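Non-structural maintenance of chromosomes element 1 homolog (Xenopus laevis, PDB 7DG2) probably acts as a RING-type E3 ubiquitin ligase subunit of the SMC5-SMC6 complex, working with a MAGE-domain partner to transfer ubiquitin during DNA repair. Local coordinates at residues D2-N5 / E6-R10; H32-L36 / H37-Y41; V50-L53 / N54-Q58; R164-M167 / E168-Y172. All coordinates share one frame; numbering follows the deposited sequence.

Overall arrangement
Contacts 1, 2 and 3 form a compact cluster at one end of the chain, while contact 4 stands apart. Contact 1, the start of helix 6-18, is the middle member: its centre lies about 10 Å from that of contact 2 and about 10 Å from that of contact 3. R10 NE meets H37 NE2 of contact 2 at 2.9 Å, a probable hydrogen bond, and H8 packs on V52 and L53 of contact 3. Contacts 2 and 3 do not touch, their centres being about 18 Å apart. Contact 4 is about 19 Å, centre to centre, from contact 3 and lies near the zinc-binding part, with the E170 side chain about 9 Å from a zinc ion.

Contact 1. Residues D2-N5 / E6-R10; sequences DRIN and ESHQR
N5 and H8 reach for each other across the first turn of helix 6-18 and form a capping box, with N5 as the N-cap. Their side chains cross obliquely, the N5 amide plane turned 44° from the H8 ring. The ring presents its ND1 edge to the N5 backbone, and N5 N donates to ND1 at 3.0 Å, although the donor sits 21° out of the ring plane. With N5 CG lodged between its own backbone N and carbonyl carbon (chi1 60°), OD1 folds back over the helix start. There N5 OD1 accepts from S7 N at 2.9 Å, the donor lying in the plane of the side-chain carbonyl. S7 OG also donates to OD1, at a distance so short (2.5 Å) that its exact value is doubtful; the same OG lies above one face of the H8 ring, displaced toward the rim. On the apolar side I4 CG1 rests on H8 CB at 3.7 Å. F49 of helix 46-57 stacks on H8, and a water links H8 NE2 with D2 OD2. Behind the cap the ordinary helical bond from Q9 N to N5 O begins, while the Q9 amide turns to Q60 of the MAGE subunit. Since ND1 serves as an acceptor here, it probably carries no proton, and the box satisfies the backbone N-H groups of N5 and S7, which the helix itself cannot serve.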
loop_
_atom_site.group_PDB
_atom_site.type_symbol
_atom_site.label_atom_id
_atom_site.label_comp_id
_atom_site.label_asym_id
_atom_site.label_seq_id
_atom_site.Cartn_x
_atom_site.Cartn_y
_atom_site.Cartn_z
ATOM N N ASP A 2 3.361 5.795 -27.293
ATOM C CA ASP A 2 4.695 5.814 -26.713
ATOM C C ASP A 2 5.036 4.437 -26.166
ATOM O O ASP A 2 4.167 3.700 -25.689
ATOM C CB ASP A 2 4.795 6.829 -25.567
ATOM C CG ASP A 2 4.773 8.263 -26.038
ATOM O OD1 ASP A 2 4.684 8.497 -27.263
ATOM O OD2 ASP A 2 4.844 9.158 -25.165
ATOM N N ARG A 3 6.315 4.098 -26.232
ATOM C CA ARG A 3 6.821 2.995 -25.438
ATOM C C ARG A 3 6.695 3.353 -23.965
ATOM O O ARG A 3 6.967 4.485 -23.559
ATOM C CB ARG A 3 8.280 2.712 -25.789
ATOM C CG ARG A 3 8.727 1.281 -25.556
ATOM C CD ARG A 3 9.388 0.749 -26.816
ATOM N NE ARG A 3 10.247 1.764 -27.426
ATOM C CZ ARG A 3 10.473 1.870 -28.733
ATOM N NH1 ARG A 3 9.892 1.026 -29.578
ATOM N NH2 ARG A 3 11.271 2.826 -29.194
ATOM N N ILE A 4 6.242 2.393 -23.165
ATOM C CA ILE A 4 6.197 2.608 -21.727
ATOM C C ILE A 4 7.625 2.806 -21.224
ATOM O O ILE A 4 8.551 2.082 -21.615
ATOM C CB ILE A 4 5.464 1.431 -21.057
ATOM C CG1 ILE A 4 5.102 1.748 -19.617
ATOM C CG2 ILE A 4 6.273 0.125 -21.138
ATOM C CD1 ILE A 4 4.138 0.720 -19.021
ATOM N N ASN A 5 7.829 3.835 -20.408
ATOM C CA ASN A 5 9.174 4.144 -19.929
ATOM C C ASN A 5 9.104 4.457 -18.438
ATOM O O ASN A 5 8.056 4.308 -17.796
ATOM C CB ASN A 5 9.804 5.281 -20.752
ATOM C CG ASN A 5 9.004 6.570 -20.697
ATOM O OD1 ASN A 5 8.677 7.084 -19.621
ATOM N ND2 ASN A 5 8.676 7.107 -21.872
ATOM N N GLU A 6 10.240 4.895 -17.892
ATOM C CA GLU A 6 10.351 5.093 -16.451
ATOM C C GLU A 6 9.422 6.191 -15.932
ATOM O O GLU A 6 9.039 6.160 -14.761
ATOM C CB GLU A 6 11.805 5.388 -16.087
ATOM C CG GLU A 6 12.651 4.120 -16.103
ATOM C CD GLU A 6 14.134 4.378 -16.229
ATOM O OE1 GLU A 6 14.738 3.865 -17.196
ATOM O OE2 GLU A 6 14.696 5.085 -15.363
ATOM N N SER A 7 9.044 7.172 -16.761
ATOM C CA SER A 7 8.072 8.159 -16.292
ATOM C C SER A 7 6.727 7.501 -15.986
ATOM O O SER A 7 6.115 7.778 -14.945
ATOM C CB SER A 7 7.910 9.288 -17.321
ATOM O OG SER A 7 7.283 8.821 -18.510
ATOM N N HIS A 8 6.261 6.604 -16.867
ATOM C CA HIS A 8 5.040 5.847 -16.593
ATOM C C HIS A 8 5.198 4.970 -15.356
ATOM O O HIS A 8 4.263 4.839 -14.553
ATOM C CB HIS A 8 4.671 4.959 -17.776
ATOM C CG HIS A 8 4.524 5.693 -19.073
ATOM N ND1 HIS A 8 5.544 5.771 -20.000
ATOM C CD2 HIS A 8 3.469 6.349 -19.614
ATOM C CE1 HIS A 8 5.129 6.464 -21.048
ATOM N NE2 HIS A 8 3.877 6.828 -20.840
ATOM N N GLN A 9 6.352 4.316 -15.219
ATOM C CA GLN A 9 6.555 3.440 -14.067
ATOM C C GLN A 9 6.511 4.241 -12.776
ATOM O O GLN A 9 5.918 3.805 -11.777
ATOM C CB GLN A 9 7.885 2.694 -14.202
ATOM C CG GLN A 9 7.988 1.814 -15.455
ATOM C CD GLN A 9 9.399 1.357 -15.736
ATOM O OE1 GLN A 9 10.333 1.715 -15.015
ATOM N NE2 GLN A 9 9.571 0.576 -16.804
ATOM N N ARG A 10 7.131 5.428 -12.778
ATOM C CA ARG A 10 7.160 6.251 -11.577
ATOM C C ARG A 10 5.758 6.702 -11.213
ATOM O O ARG A 10 5.373 6.681 -10.040
ATOM C CB ARG A 10 8.080 7.457 -11.797
ATOM C CG ARG A 10 8.213 8.339 -10.591
ATOM C CD ARG A 10 9.167 7.728 -9.588
ATOM N NE ARG A 10 10.571 7.938 -9.954
ATOM C CZ ARG A 10 11.588 7.678 -9.138
ATOM N NH1 ARG A 10 12.836 7.889 -9.531
ATOM N NH2 ARG A 10 11.348 7.175 -7.933
HETATM O O HOH W 1 2.963 8.641 -22.894
#

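Contact 2. Residues H32-L36 / H37-Y41; sequences HCCEL and HKVHY
H37 and C33 meet where helix 23-36 runs out into a Schellman motif. V39 N closes the loop on C34 O at 3.0 Å, K38 N gives a weak bond to E35 O, and K38 takes the left-handed backbone conformation (phi 61°) that turns the chain away. The H37 side chain can be followed outward from this turn. Its CB lies against the preceding peptide, 3.4 Å from L36 C. With CG set beside its own backbone N (chi1 -65°), the ring folds back along the helix end, and L36 O sits over one face, 3.5 Å from CG and nearly as close to ND1. On the other branch, the CD2 edge of the ring faces C33 O, 3.4 Å from CD2, and H37 N is shared weakly between C33 O and C34 O. At the tip NE2 is hydrogen-bonded to R10 of helix 6-18, and L82 of the MAGE subunit packs on the H37 side chain. Beyond the turn the chain doubles back over C34, whose CB touches Y41 CB at 3.8 Å. C34 SG lies near the plane of the Y41 ring, at its edge, with CD1 4.2 Å off, and V39 CG1 is 4.1 Å from the same sulfur.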
loop_
_atom_site.group_PDB
_atom_site.type_symbol
_atom_site.label_atom_id
_atom_site.label_comp_id
_atom_site.label_asym_id
_atom_site.label_seq_id
_atom_site.Cartn_x
_atom_site.Cartn_y
_atom_site.Cartn_z
ATOM N N HIS A 32 5.916 15.842 -12.776
ATOM C CA HIS A 32 7.100 15.513 -11.989
ATOM C C HIS A 32 7.744 14.217 -12.471
ATOM O O HIS A 32 8.976 14.116 -12.529
ATOM C CB HIS A 32 6.732 15.427 -10.506
ATOM C CG HIS A 32 7.914 15.506 -9.592
ATOM N ND1 HIS A 32 8.699 16.635 -9.488
ATOM C CD2 HIS A 32 8.445 14.595 -8.743
ATOM C CE1 HIS A 32 9.668 16.414 -8.617
ATOM N NE2 HIS A 32 9.535 15.185 -8.149
ATOM N N CYS A 33 6.929 13.213 -12.833
ATOM C CA CYS A 33 7.481 11.967 -13.354
ATOM C C CYS A 33 8.250 12.197 -14.651
ATOM O O CYS A 33 9.286 11.571 -14.884
ATOM C CB CYS A 33 6.373 10.942 -13.585
ATOM S SG CYS A 33 5.623 10.370 -12.056
ATOM N N CYS A 34 7.746 13.078 -15.514
ATOM C CA CYS A 34 8.476 13.380 -16.741
ATOM C C CYS A 34 9.808 14.046 -16.436
ATOM O O CYS A 34 10.833 13.696 -17.033
ATOM C CB CYS A 34 7.621 14.256 -17.653
ATOM S SG CYS A 34 6.256 13.304 -18.372
ATOM N N GLU A 35 9.821 14.991 -15.497
ATOM C CA GLU A 35 11.063 15.684 -15.173
ATOM C C GLU A 35 12.075 14.745 -14.524
ATOM O O GLU A 35 13.269 14.793 -14.848
ATOM C CB GLU A 35 10.760 16.875 -14.270
ATOM C CG GLU A 35 9.910 17.912 -14.965
ATOM C CD GLU A 35 9.414 18.979 -14.026
ATOM O OE1 GLU A 35 9.485 18.761 -12.798
ATOM O OE2 GLU A 35 8.955 20.035 -14.517
ATOM N N LEU A 36 11.612 13.865 -13.630
ATOM C CA LEU A 36 12.503 12.929 -12.942
ATOM C C LEU A 36 13.188 11.952 -13.886
ATOM O O LEU A 36 14.211 11.364 -13.513
ATOM C CB LEU A 36 11.728 12.129 -11.886
ATOM C CG LEU A 36 11.488 12.794 -10.527
ATOM C CD1 LEU A 36 10.538 11.962 -9.667
ATOM C CD2 LEU A 36 12.818 13.007 -9.813
ATOM N N HIS A 37 12.647 11.733 -15.085
ATOM C CA HIS A 37 13.178 10.696 -15.960
ATOM C C HIS A 37 13.502 11.224 -17.353
ATOM O O HIS A 37 13.658 10.432 -18.288
ATOM C CB HIS A 37 12.209 9.515 -16.017
ATOM C CG HIS A 37 12.063 8.823 -14.696
ATOM N ND1 HIS A 37 13.032 7.984 -14.190
ATOM C CD2 HIS A 37 11.089 8.883 -13.758
ATOM C CE1 HIS A 37 12.651 7.538 -13.005
ATOM N NE2 HIS A 37 11.474 8.064 -12.720
ATOM N N LYS A 38 13.624 12.543 -17.493
ATOM C CA LYS A 38 14.136 13.168 -18.717
ATOM C C LYS A 38 13.258 12.845 -19.919
ATOM O O LYS A 38 13.748 12.627 -21.028
ATOM C CB LYS A 38 15.589 12.761 -18.978
ATOM C CG LYS A 38 16.503 12.951 -17.769
ATOM C CD LYS A 38 16.251 14.294 -17.101
ATOM C CE LYS A 38 17.054 14.453 -15.812
ATOM N NZ LYS A 38 18.391 15.076 -16.030
ATOM N N VAL A 39 11.948 12.805 -19.692
ATOM C CA VAL A 39 10.952 12.626 -20.742
ATOM C C VAL A 39 10.333 13.988 -21.011
ATOM O O VAL A 39 9.999 14.716 -20.068
ATOM C CB VAL A 39 9.873 11.612 -20.312
ATOM C CG1 VAL A 39 8.685 11.641 -21.267
ATOM C CG2 VAL A 39 10.462 10.217 -20.217
ATOM N N HIS A 40 10.175 14.345 -22.285
ATOM C CA HIS A 40 9.623 15.664 -22.590
ATOM C C HIS A 40 8.206 15.776 -22.042
ATOM O O HIS A 40 7.322 15.009 -22.430
ATOM C CB HIS A 40 9.631 15.917 -24.097
ATOM C CG HIS A 40 9.225 17.310 -24.470
ATOM N ND1 HIS A 40 10.105 18.225 -25.007
ATOM C CD2 HIS A 40 8.038 17.952 -24.356
ATOM C CE1 HIS A 40 9.476 19.368 -25.218
ATOM N NE2 HIS A 40 8.220 19.229 -24.830
ATOM N N TYR A 41 7.981 16.734 -21.138
ATOM C CA TYR A 41 6.672 16.886 -20.517
ATOM C C TYR A 41 5.732 17.612 -21.469
ATOM O O TYR A 41 6.024 18.736 -21.892
ATOM C CB TYR A 41 6.765 17.657 -19.201
ATOM C CG TYR A 41 5.404 18.054 -18.651
ATOM C CD1 TYR A 41 4.450 17.084 -18.328
ATOM C CD2 TYR A 41 5.069 19.392 -18.457
ATOM C CE1 TYR A 41 3.205 17.438 -17.829
ATOM C CE2 TYR A 41 3.826 19.758 -17.965
ATOM C CZ TYR A 41 2.899 18.770 -17.648
ATOM O OH TYR A 41 1.665 19.108 -17.153
#

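Contact 3. Residues V50-L53 / N54-Q58; sequences VGVL and NRHLQ
The guanidinium of R55 turns one face to the G51 carbonyl: O stands 3.9 Å above the plane, offset toward the rim, too remote for a bond. A bend at chi3 (34°) carries the group back over the preceding turn, where NH1 also comes near V52 CA. The H56 ring meets the same turn quite differently, edge-on. V52 O lies in its plane, 3.2 Å from CD2, so a carbon edge rather than a ring nitrogen faces the carbonyl; H56 N adds a weak backbone bond to V52 O. The third flat group, the N54 amide, runs alongside V50 and points the same way, its ND2 3.7 Å from V50 CG1. Its oxygen is taken by I64 N of strand 62-68, with a weaker bond from T63.

All of this rests on the alpha-helical spacing of helix 46-57, which packs on helix 6-18 and on strand 62-68 in an arrangement consistent with a winged-helix domain. N54 N donates to V50 O at 2.9 Å and R55 N to G51 O at 3.0 Å. L57 N reaches L53 O at 2.8 Å, approaching almost in line with the C=O bond. On the buried side L57 curls back, with CG 3.3 Å from L53 O and CD1 4.4 Å from L53 CB. L53 meets H8, F11 and L12 of helix 6-18, while L57 sits on M62 and I64. Toward the partner protein, H56 packs on V61 and L57 on F62 of the MAGE subunit.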
loop_
_atom_site.group_PDB
_atom_site.type_symbol
_atom_site.label_atom_id
_atom_site.label_comp_id
_atom_site.label_asym_id
_atom_site.label_seq_id
_atom_site.Cartn_x
_atom_site.Cartn_y
_atom_site.Cartn_z
ATOM N N VAL A 50 -1.750 8.081 -19.453
ATOM C CA VAL A 50 -2.516 7.083 -18.709
ATOM C C VAL A 50 -2.896 5.931 -19.628
ATOM O O VAL A 50 -2.890 4.763 -19.221
ATOM C CB VAL A 50 -3.753 7.740 -18.053
ATOM C CG1 VAL A 50 -4.729 6.701 -17.499
ATOM C CG2 VAL A 50 -3.321 8.677 -16.934
ATOM N N GLY A 51 -3.199 6.239 -20.892
ATOM C CA GLY A 51 -3.555 5.191 -21.840
ATOM C C GLY A 51 -2.439 4.194 -22.097
ATOM O O GLY A 51 -2.694 3.000 -22.292
ATOM N N VAL A 52 -1.191 4.663 -22.115
ATOM C CA VAL A 52 -0.068 3.743 -22.250
ATOM C C VAL A 52 -0.084 2.743 -21.108
ATOM O O VAL A 52 0.006 1.529 -21.317
ATOM C CB VAL A 52 1.264 4.510 -22.296
ATOM C CG1 VAL A 52 2.426 3.539 -22.159
ATOM C CG2 VAL A 52 1.371 5.306 -23.596
ATOM N N LEU A 53 -0.203 3.249 -19.882
ATOM C CA LEU A 53 -0.240 2.369 -18.717
ATOM C C LEU A 53 -1.401 1.387 -18.814
ATOM O O LEU A 53 -1.230 0.179 -18.614
ATOM C CB LEU A 53 -0.329 3.215 -17.447
ATOM C CG LEU A 53 1.011 3.820 -17.018
ATOM C CD1 LEU A 53 0.823 4.955 -16.025
ATOM C CD2 LEU A 53 1.911 2.727 -16.429
ATOM N N ASN A 54 -2.587 1.878 -19.162
ATOM C CA ASN A 54 -3.754 0.999 -19.148
ATOM C C ASN A 54 -3.662 -0.098 -20.195
ATOM O O ASN A 54 -4.202 -1.188 -19.988
ATOM C CB ASN A 54 -5.034 1.807 -19.341
ATOM C CG ASN A 54 -5.495 2.455 -18.051
ATOM O OD1 ASN A 54 -5.062 2.057 -16.965
ATOM N ND2 ASN A 54 -6.368 3.447 -18.155
ATOM N N ARG A 55 -3.005 0.165 -21.324
ATOM C CA ARG A 55 -2.826 -0.883 -22.317
ATOM C C ARG A 55 -1.993 -2.023 -21.753
ATOM O O ARG A 55 -2.322 -3.200 -21.942
ATOM C CB ARG A 55 -2.168 -0.301 -23.570
ATOM C CG ARG A 55 -1.776 -1.338 -24.620
ATOM C CD ARG A 55 -1.641 -0.722 -26.023
ATOM N NE ARG A 55 -1.139 0.650 -25.984
ATOM C CZ ARG A 55 -1.907 1.734 -26.093
ATOM N NH1 ARG A 55 -1.364 2.947 -26.033
ATOM N NH2 ARG A 55 -3.220 1.604 -26.255
ATOM N N HIS A 56 -0.919 -1.691 -21.038
ATOM C CA HIS A 56 -0.068 -2.720 -20.443
ATOM C C HIS A 56 -0.694 -3.337 -19.191
ATOM O O HIS A 56 -0.391 -4.493 -18.865
ATOM C CB HIS A 56 1.307 -2.128 -20.111
ATOM C CG HIS A 56 2.128 -1.786 -21.320
ATOM N ND1 HIS A 56 3.156 -2.589 -21.774
ATOM C CD2 HIS A 56 2.085 -0.723 -22.161
ATOM C CE1 HIS A 56 3.708 -2.034 -22.842
ATOM N NE2 HIS A 56 3.077 -0.902 -23.098
ATOM N N LEU A 57 -1.547 -2.595 -18.475
ATOM C CA LEU A 57 -2.166 -3.144 -17.270
ATOM C C LEU A 57 -3.353 -4.049 -17.584
ATOM O O LEU A 57 -3.702 -4.900 -16.752
ATOM C CB LEU A 57 -2.615 -2.021 -16.324
ATOM C CG LEU A 57 -1.516 -1.182 -15.656
ATOM C CD1 LEU A 57 -2.130 0.053 -15.015
ATOM C CD2 LEU A 57 -0.711 -2.011 -14.628
ATOM N N GLN A 58 -3.951 -3.915 -18.771
ATOM C CA GLN A 58 -5.195 -4.632 -19.063
ATOM C C GLN A 58 -5.084 -6.147 -18.900
ATOM O O GLN A 58 -5.976 -6.735 -18.267
ATOM C CB GLN A 58 -5.700 -4.241 -20.461
ATOM C CG GLN A 58 -6.807 -5.154 -20.990
ATOM C CD GLN A 58 -6.244 -6.346 -21.764
ATOM O OE1 GLN A 58 -5.475 -6.176 -22.715
ATOM N NE2 GLN A 58 -6.609 -7.550 -21.347
#

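Contact 4. Residues R164-M167 / E168-Y172; sequences RCIM and ELEHY. With ACT (acetate ion), chain D.
R164 and E168 both send CG anti to their backbone nitrogens (chi1 -177° and -172°), and both chains continue extended, so their polar ends travel out from successive turns of helix 163-176 on the same flank. This alpha-helix is kinked within the contact. The ends do not touch, NE and OE2 being 5.4 Å apart; a water spans them, accepting from R164 NE at 2.9 Å in the guanidinium plane and lying 2.8 Å from E168 OE2, to which it can donate, although acceptors outnumber its protons. W151 makes a cation-pi contact with R164. E168 OE1 accepts from M71 N and L72 N of the Nse4 subunit, so this buried carboxylate binds the backbone of the partner chain, and its charge is probably steadied by these donors.

The regular part of the helix holds E168 N to R164 O at 3.0 Å and L169 N to C165 O at 2.8 Å. C165 SG lies 3.7 Å from L169 CD1, on the side facing helix 96-111. At H171 and Y172 the bonding pattern breaks: neither N has a bond to the turn before, and R82 donates instead to M167 O and E168 O. E170 crosses I166, and its OE1 accepts from V190 N and pairs with R174. Toward an acetate ion, probably from the crystallisation liquor, R164 NH1 donates to atom O at 2.9 Å and 169°, in the guanidinium plane.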
loop_
_atom_site.group_PDB
_atom_site.type_symbol
_atom_site.label_atom_id
_atom_site.label_comp_id
_atom_site.label_asym_id
_atom_site.label_seq_id
_atom_site.Cartn_x
_atom_site.Cartn_y
_atom_site.Cartn_z
ATOM N N ARG A 164 -12.730 5.899 -3.930
ATOM C CA ARG A 164 -11.950 4.752 -4.395
ATOM C C ARG A 164 -12.776 3.477 -4.383
ATOM O O ARG A 164 -12.705 2.663 -5.313
ATOM C CB ARG A 164 -10.720 4.567 -3.513
ATOM C CG ARG A 164 -9.832 3.408 -4.000
ATOM C CD ARG A 164 -9.010 2.836 -2.868
ATOM N NE ARG A 164 -8.014 1.860 -3.318
ATOM C CZ ARG A 164 -6.994 1.473 -2.560
ATOM N NH1 ARG A 164 -6.836 1.987 -1.350
ATOM N NH2 ARG A 164 -6.118 0.590 -3.011
ATOM N N CYS A 165 -13.567 3.282 -3.323
ATOM C CA CYS A 165 -14.370 2.076 -3.208
ATOM C C CYS A 165 -15.459 2.033 -4.273
ATOM O O CYS A 165 -15.680 0.997 -4.905
ATOM C CB CYS A 165 -14.971 2.013 -1.810
ATOM S SG CYS A 165 -15.814 0.451 -1.484
ATOM N N ILE A 166 -16.156 3.155 -4.485
ATOM C CA ILE A 166 -17.184 3.192 -5.521
ATOM C C ILE A 166 -16.576 2.938 -6.899
ATOM O O ILE A 166 -17.141 2.202 -7.721
ATOM C CB ILE A 166 -17.933 4.536 -5.468
ATOM C CG1 ILE A 166 -18.513 4.746 -4.073
ATOM C CG2 ILE A 166 -18.995 4.591 -6.560
ATOM C CD1 ILE A 166 -19.007 6.193 -3.814
ATOM N N MET A 167 -15.408 3.527 -7.169
ATOM C CA MET A 167 -14.771 3.339 -8.469
ATOM C C MET A 167 -14.430 1.877 -8.707
ATOM O O MET A 167 -14.709 1.328 -9.782
ATOM C CB MET A 167 -13.526 4.218 -8.571
ATOM C CG MET A 167 -13.851 5.716 -8.724
ATOM S SD MET A 167 -12.432 6.818 -8.677
ATOM C CE MET A 167 -11.594 6.374 -10.208
ATOM N N GLU A 168 -13.861 1.208 -7.701
ATOM C CA GLU A 168 -13.481 -0.186 -7.915
ATOM C C GLU A 168 -14.689 -1.121 -7.910
ATOM O O GLU A 168 -14.733 -2.090 -8.681
ATOM C CB GLU A 168 -12.480 -0.633 -6.857
ATOM C CG GLU A 168 -11.923 -2.020 -7.160
ATOM C CD GLU A 168 -10.780 -2.376 -6.246
ATOM O OE1 GLU A 168 -11.046 -2.856 -5.121
ATOM O OE2 GLU A 168 -9.620 -2.141 -6.647
ATOM N N LEU A 169 -15.670 -0.861 -7.047
ATOM C CA LEU A 169 -16.788 -1.776 -6.835
ATOM C C LEU A 169 -18.049 -1.381 -7.595
ATOM O O LEU A 169 -19.100 -1.984 -7.361
ATOM C CB LEU A 169 -17.114 -1.890 -5.341
ATOM C CG LEU A 169 -16.026 -2.526 -4.467
ATOM C CD1 LEU A 169 -16.560 -2.775 -3.057
ATOM C CD2 LEU A 169 -15.574 -3.813 -5.058
ATOM N N GLU A 170 -17.960 -0.404 -8.504
ATOM C CA GLU A 170 -19.129 0.095 -9.236
ATOM C C GLU A 170 -19.966 -1.037 -9.820
ATOM O O GLU A 170 -21.179 -1.113 -9.597
ATOM C CB GLU A 170 -18.656 1.049 -10.344
ATOM C CG GLU A 170 -19.714 1.466 -11.369
ATOM C CD GLU A 170 -20.592 2.608 -10.883
ATOM O OE1 GLU A 170 -21.780 2.661 -11.279
ATOM O OE2 GLU A 170 -20.094 3.461 -10.114
ATOM N N HIS A 171 -19.335 -1.935 -10.573
ATOM C CA HIS A 171 -20.102 -2.975 -11.241
ATOM C C HIS A 171 -20.432 -4.119 -10.304
ATOM O O HIS A 171 -21.499 -4.730 -10.430
ATOM C CB HIS A 171 -19.335 -3.445 -12.472
ATOM C CG HIS A 171 -19.020 -2.322 -13.406
ATOM N ND1 HIS A 171 -17.873 -1.565 -13.297
ATOM C CD2 HIS A 171 -19.741 -1.772 -14.413
ATOM C CE1 HIS A 171 -17.882 -0.621 -14.221
ATOM N NE2 HIS A 171 -19.006 -0.725 -14.911
ATOM N N TYR A 172 -19.552 -4.402 -9.347
ATOM C CA TYR A 172 -19.876 -5.373 -8.313
ATOM C C TYR A 172 -21.159 -4.984 -7.581
ATOM O O TYR A 172 -22.050 -5.816 -7.370
ATOM C CB TYR A 172 -18.703 -5.485 -7.344
ATOM C CG TYR A 172 -18.961 -6.367 -6.168
ATOM C CD1 TYR A 172 -18.719 -7.733 -6.231
ATOM C CD2 TYR A 172 -19.456 -5.839 -4.987
ATOM C CE1 TYR A 172 -18.959 -8.542 -5.143
ATOM C CE2 TYR A 172 -19.702 -6.636 -3.901
ATOM C CZ TYR A 172 -19.449 -7.986 -3.981
ATOM O OH TYR A 172 -19.698 -8.767 -2.884
HETATM C C ACT D . -3.599 1.577 -0.425
HETATM O O ACT D . -4.529 0.864 0.093
HETATM O OXT ACT D . -2.850 1.307 -1.418
HETATM C CH3 ACT D . -3.376 2.977 0.254
HETATM O O HOH W 2 -8.257 0.119 -5.649
#